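Side-chain contacts in Rho GTPase activating protein 15 (Homo sapiens, PDB 3BYI), which switches off Rho-type GTPases, RAC1 among them, by stimulating their GTP hydrolysis to the inactive GDP-bound state: residues 164-167 and 168-172; 173-176 and 177-180. All blocks are in the same frame, centred on the assembly; numbering follows the deposited sequence.

Contact 1 of 2, residues 164-167 and 168-172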
ATOM      1  N   ASN A 164       8.471  13.834 -11.581  1.00 44.55           N
ATOM      2  CA  ASN A 164       8.852  12.563 -10.946  1.00 43.68           C
ATOM      3  C   ASN A 164       9.109  11.368 -11.890  1.00 43.93           C
ATOM      4  O   ASN A 164       9.637  10.338 -11.477  1.00 43.28           O
ATOM      5  CB  ASN A 164       7.857  12.171  -9.839  1.00 41.35           C
ATOM      6  CG  ASN A 164       6.442  11.894 -10.342  1.00 42.66           C
ATOM      7  OD1 ASN A 164       6.211  11.237 -11.346  1.00 42.45           O
ATOM      8  ND2 ASN A 164       5.494  12.327  -9.572  1.00 40.13           N
ATOM      9  N   LEU A 165       8.721  11.515 -13.149  1.00 46.53           N
ATOM     10  CA  LEU A 165       9.003  10.529 -14.200  1.00 46.42           C
ATOM     11  C   LEU A 165       8.291   9.204 -13.972  1.00 45.67           C
ATOM     12  O   LEU A 165       8.710   8.179 -14.489  1.00 44.89           O
ATOM     13  CB  LEU A 165      10.530  10.281 -14.385  1.00 45.88           C
ATOM     14  CG  LEU A 165      11.452  11.503 -14.409  1.00 45.53           C
ATOM     15  CD1 LEU A 165      12.867  11.081 -14.651  1.00 47.03           C
ATOM     16  CD2 LEU A 165      11.001  12.449 -15.451  1.00 42.38           C
ATOM     17  N   MET A 166       7.229   9.226 -13.184  1.00 47.47           N
ATOM     18  CA  MET A 166       6.400   8.052 -12.974  1.00 47.31           C
ATOM     19  C   MET A 166       5.178   8.150 -13.870  1.00 49.51           C
ATOM     20  O   MET A 166       4.880   9.184 -14.425  1.00 54.29           O
ATOM     21  CB  MET A 166       5.969   7.929 -11.513  1.00 46.20           C
ATOM     22  CG  MET A 166       7.105   7.693 -10.542  1.00 44.99           C
ATOM     23  SD  MET A 166       7.992   6.172 -10.941  1.00 44.02           S
ATOM     24  CE  MET A 166       6.953   4.974 -10.110  1.00 41.96           C
ATOM     25  N   SER A 167       4.493   7.044 -14.043  1.00 49.22           N
ATOM     26  CA  SER A 167       3.293   7.008 -14.846  1.00 45.56           C
ATOM     27  C   SER A 167       2.304   6.078 -14.170  1.00 44.53           C
ATOM     28  O   SER A 167       2.647   5.407 -13.214  1.00 44.64           O
ATOM     29  CB  SER A 167       3.610   6.523 -16.249  1.00 43.57           C
ATOM     30  OG  SER A 167       4.067   5.194 -16.232  1.00 39.16           O
ATOM     31  N   THR A 168       1.076   6.046 -14.678  1.00 44.04           N
ATOM     32  CA  THR A 168       0.092   5.058 -14.248  1.00 41.56           C
ATOM     33  C   THR A 168       0.627   3.612 -14.407  1.00 42.44           C
ATOM     34  O   THR A 168       0.432   2.794 -13.532  1.00 45.76           O
ATOM     35  CB  THR A 168      -1.209   5.257 -15.059  1.00 44.68           C
ATOM     36  OG1 THR A 168      -1.638   6.603 -14.864  1.00 46.37           O
ATOM     37  CG2 THR A 168      -2.343   4.269 -14.620  1.00 43.07           C
ATOM     38  N   GLN A 169       1.346   3.344 -15.507  1.00 42.29           N
ATOM     39  CA  GLN A 169       1.852   2.027 -15.805  1.00 42.71           C
ATOM     40  C   GLN A 169       2.981   1.618 -14.828  1.00 41.20           C
ATOM     41  O   GLN A 169       2.969   0.506 -14.297  1.00 43.46           O
ATOM     42  CB  GLN A 169       2.335   1.971 -17.243  1.00 41.19           C
ATOM     43  CG  GLN A 169       1.199   2.084 -18.344  1.00 58.17           C
ATOM     44  CD  GLN A 169       0.311   3.366 -18.319  1.00 60.35           C
ATOM     45  OE1 GLN A 169       0.794   4.526 -18.281  1.00 43.37           O
ATOM     46  NE2 GLN A 169      -0.999   3.141 -18.400  1.00 57.74           N
ATOM     47  N   SER A 170       3.929   2.511 -14.562  1.00 42.39           N
ATOM     48  CA  SER A 170       5.042   2.196 -13.648  1.00 44.75           C
ATOM     49  C   SER A 170       4.619   2.134 -12.181  1.00 42.81           C
ATOM     50  O   SER A 170       5.202   1.365 -11.405  1.00 44.18           O
ATOM     51  CB  SER A 170       6.210   3.175 -13.881  1.00 43.03           C
ATOM     52  OG  SER A 170       5.786   4.499 -13.690  1.00 49.15           O
ATOM     53  N   LEU A 171       3.617   2.929 -11.802  1.00 42.29           N
ATOM     54  CA  LEU A 171       3.012   2.779 -10.461  1.00 43.43           C
ATOM     55  C   LEU A 171       2.204   1.473 -10.372  1.00 44.30           C
ATOM     56  O   LEU A 171       2.238   0.825  -9.349  1.00 43.45           O
ATOM     57  CB  LEU A 171       2.204   4.006 -10.009  1.00 42.91           C
ATOM     58  CG  LEU A 171       3.064   5.249  -9.781  1.00 45.78           C
ATOM     59  CD1 LEU A 171       2.221   6.485  -9.809  1.00 48.21           C
ATOM     60  CD2 LEU A 171       3.840   5.155  -8.466  1.00 41.26           C
ATOM     61  N   GLY A 172       1.522   1.067 -11.445  1.00 43.80           N
ATOM     62  CA  GLY A 172       0.835  -0.225 -11.459  1.00 42.28           C
ATOM     63  C   GLY A 172       1.777  -1.396 -11.320  1.00 42.51           C
ATOM     64  O   GLY A 172       1.430  -2.376 -10.716  1.00 44.51           O
TER
HETATM   65  O   HOH W   1       7.485   5.729 -15.311  1.00 36.58           O

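Contact 2 of 2, residues 173-176 and 177-180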
ATOM      1  N   ILE A 173       2.972  -1.276 -11.882  1.00 45.35           N
ATOM      2  CA  ILE A 173       4.031  -2.289 -11.749  1.00 44.51           C
ATOM      3  C   ILE A 173       4.478  -2.432 -10.298  1.00 45.57           C
ATOM      4  O   ILE A 173       4.767  -3.555  -9.852  1.00 44.91           O
ATOM      5  CB  ILE A 173       5.274  -1.956 -12.670  1.00 41.78           C
ATOM      6  CG1 ILE A 173       4.933  -2.206 -14.152  1.00 44.70           C
ATOM      7  CG2 ILE A 173       6.521  -2.814 -12.275  1.00 45.77           C
ATOM      8  CD1 ILE A 173       5.892  -1.523 -15.153  1.00 45.52           C
ATOM      9  N   VAL A 174       4.558  -1.301  -9.594  1.00 47.76           N
ATOM     10  CA  VAL A 174       4.941  -1.255  -8.184  1.00 46.91           C
ATOM     11  C   VAL A 174       3.810  -1.767  -7.306  1.00 47.59           C
ATOM     12  O   VAL A 174       4.021  -2.666  -6.504  1.00 46.92           O
ATOM     13  CB  VAL A 174       5.363   0.177  -7.744  1.00 46.65           C
ATOM     14  CG1 VAL A 174       5.625   0.243  -6.236  1.00 44.09           C
ATOM     15  CG2 VAL A 174       6.616   0.610  -8.500  1.00 42.16           C
ATOM     16  N   PHE A 175       2.611  -1.229  -7.500  1.00 46.91           N
ATOM     17  CA  PHE A 175       1.511  -1.439  -6.548  1.00 45.72           C
ATOM     18  C   PHE A 175       0.647  -2.655  -6.820  1.00 45.68           C
ATOM     19  O   PHE A 175      -0.083  -3.084  -5.938  1.00 45.94           O
ATOM     20  CB  PHE A 175       0.678  -0.150  -6.385  1.00 45.46           C
ATOM     21  CG  PHE A 175       1.360   0.861  -5.560  1.00 45.78           C
ATOM     22  CD1 PHE A 175       2.100   1.879  -6.147  1.00 47.33           C
ATOM     23  CD2 PHE A 175       1.379   0.733  -4.181  1.00 43.09           C
ATOM     24  CE1 PHE A 175       2.768   2.775  -5.347  1.00 44.81           C
ATOM     25  CE2 PHE A 175       2.064   1.600  -3.393  1.00 42.10           C
ATOM     26  CZ  PHE A 175       2.745   2.636  -3.973  1.00 43.34           C
ATOM     27  N   GLY A 176       0.739  -3.197  -8.030  1.00 45.71           N
ATOM     28  CA  GLY A 176       0.022  -4.406  -8.378  1.00 46.30           C
ATOM     29  C   GLY A 176       0.360  -5.544  -7.453  1.00 46.15           C
ATOM     30  O   GLY A 176      -0.500  -6.051  -6.760  1.00 44.18           O
ATOM     31  N   PRO A 177       1.628  -5.952  -7.452  1.00 46.48           N
ATOM     32  CA  PRO A 177       2.096  -6.984  -6.540  1.00 48.09           C
ATOM     33  C   PRO A 177       1.975  -6.603  -5.055  1.00 47.26           C
ATOM     34  O   PRO A 177       1.744  -7.473  -4.238  1.00 48.55           O
ATOM     35  CB  PRO A 177       3.576  -7.149  -6.934  1.00 47.92           C
ATOM     36  CG  PRO A 177       3.704  -6.548  -8.273  1.00 47.50           C
ATOM     37  CD  PRO A 177       2.681  -5.487  -8.366  1.00 46.29           C
ATOM     38  N   THR A 178       2.168  -5.323  -4.734  1.00 46.93           N
ATOM     39  CA  THR A 178       2.150  -4.831  -3.355  1.00 47.50           C
ATOM     40  C   THR A 178       0.741  -4.936  -2.724  1.00 45.62           C
ATOM     41  O   THR A 178       0.617  -5.261  -1.558  1.00 45.51           O
ATOM     42  CB  THR A 178       2.720  -3.348  -3.332  1.00 49.93           C
ATOM     43  OG1 THR A 178       4.129  -3.364  -3.623  1.00 46.55           O
ATOM     44  CG2 THR A 178       2.534  -2.661  -2.028  1.00 41.77           C
ATOM     45  N   LEU A 179      -0.295  -4.683  -3.519  1.00 45.94           N
ATOM     46  CA  LEU A 179      -1.658  -4.529  -3.015  1.00 42.17           C
ATOM     47  C   LEU A 179      -2.559  -5.732  -3.294  1.00 43.51           C
ATOM     48  O   LEU A 179      -3.538  -5.953  -2.581  1.00 43.50           O
ATOM     49  CB  LEU A 179      -2.258  -3.237  -3.592  1.00 45.85           C
ATOM     50  CG  LEU A 179      -1.476  -1.926  -3.298  1.00 41.82           C
ATOM     51  CD1 LEU A 179      -2.159  -0.796  -3.915  1.00 43.22           C
ATOM     52  CD2 LEU A 179      -1.357  -1.647  -1.839  1.00 35.08           C
ATOM     53  N   LEU A 180      -2.235  -6.505  -4.330  1.00 44.04           N
ATOM     54  CA  LEU A 180      -3.035  -7.667  -4.718  1.00 44.92           C
ATOM     55  C   LEU A 180      -2.303  -9.006  -4.507  1.00 46.17           C
ATOM     56  O   LEU A 180      -2.936 -10.049  -4.252  1.00 46.49           O
ATOM     57  CB  LEU A 180      -3.476  -7.528  -6.168  1.00 46.56           C
ATOM     58  CG  LEU A 180      -4.474  -6.392  -6.438  1.00 47.16           C
ATOM     59  CD1 LEU A 180      -3.907  -5.131  -7.145  1.00 37.58           C
ATOM     60  CD2 LEU A 180      -5.616  -6.954  -7.219  1.00 35.73           C
TER

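Contact 1 of 2, residues 164-167 and 168-172
The carbonyl group of Ser-167 takes the backbone N-H of Leu-171, with Leu-171 N 3.0 Å from Ser-167 O and tilted 24° out of the carbonyl plane. The amide of Gln-169 comes alongside the same serine by its oxygen, OE1, while its NE2 bonds Glu-201. The third flat group, the Asn-164 amide, takes the N-H of Met-166 on its OD1, in the plane of the carbonyl, making an Asx turn, and gives its ND2 to Leu-51 O and Ile-157 O. Ser-167 is the N-cap of helix 168-180. Its own N-H reaches forward to OG of Ser-170, 2.9 Å from N, the bond that the N3 residue supplies in a capping box. Tucked between its backbone N and carbonyl carbon (chi1 58°), Ser-170 OG also meets a water at 2.7 Å, and this water donates to Leu-165 O. Replacing Ser-170 by alanine would probably leave Ser-167 N without this acceptor and the water with Leu-165 O alone of the two partners. Met-166 crosses Leu-171 at about a right angle, its CE meeting Leu-171 CD2 at 3.5 Å; Met-166 also touches Arg-58, the predicted arginine finger. The chemistry implies a helix start fixed by polar bonds, with an apolar contact on its buried side.

Contact 2 of 2, residues 173-176 and 177-180
Between Ile-173 and Leu-180 the backbone makes a proline-kinked helix, part of the all-helical RhoGAP domain. Pro-177 has no N-H to offer the turn before it, and its ring carbon CD instead sits 3.2 Å from Ile-173 O. Past the kink the helical bonds resume: Leu-179 N donates to Phe-175 O at 2.9 Å, and Leu-180 N to Gly-176 O. The side chain of Thr-178 adds to them. With OG1 beside its own backbone N (chi1 -69°), the hydroxyl turns back along the helix and donates to Val-174 O, 3.0 Å from OG1; OG1 also has a weak bond from Arg-101. Leu-179 lies obliquely against Phe-175, its CD1 3.8 Å from the phenylalanine CB and close to ring atom CD2. Val-174 CG1 covers one face of that ring near the rim, 3.8 Å above the plane, and Tyr-57 packs against Phe-175 edge-to-face. Helices 89-102 and 141-159 enclose Leu-179 through Phe-100, Leu-150 and Phe-151, whereas Pro-177 and Leu-180 both rest on Gln-196 of helix 189-205. Leu-180 folds its end back over the preceding turn, bringing CD1 to 3.5 Å from Gly-176 O.

In the fold
Both contacts belong to helix 168-180, contact 1 at its start and contact 2 along its second half, their centres about 12 Å apart. They meet where Gly-172 O lies 4.1 Å from Pro-177 CD. Contact 1, about 15 Å from the chain centre, is partly buried and combines a serine hydroxyl, a water and a backbone bond with one apolar pair; contact 2, at about 8 Å, is mostly buried and has more apolar packing, beside backbone bonds and one threonine hydroxyl bond, round a kinked backbone. Helices 141-159 and 189-205 flank both, and helix 89-102 joins them at contact 2. Val-174 of contact 2, like Met-166, approaches Arg-58.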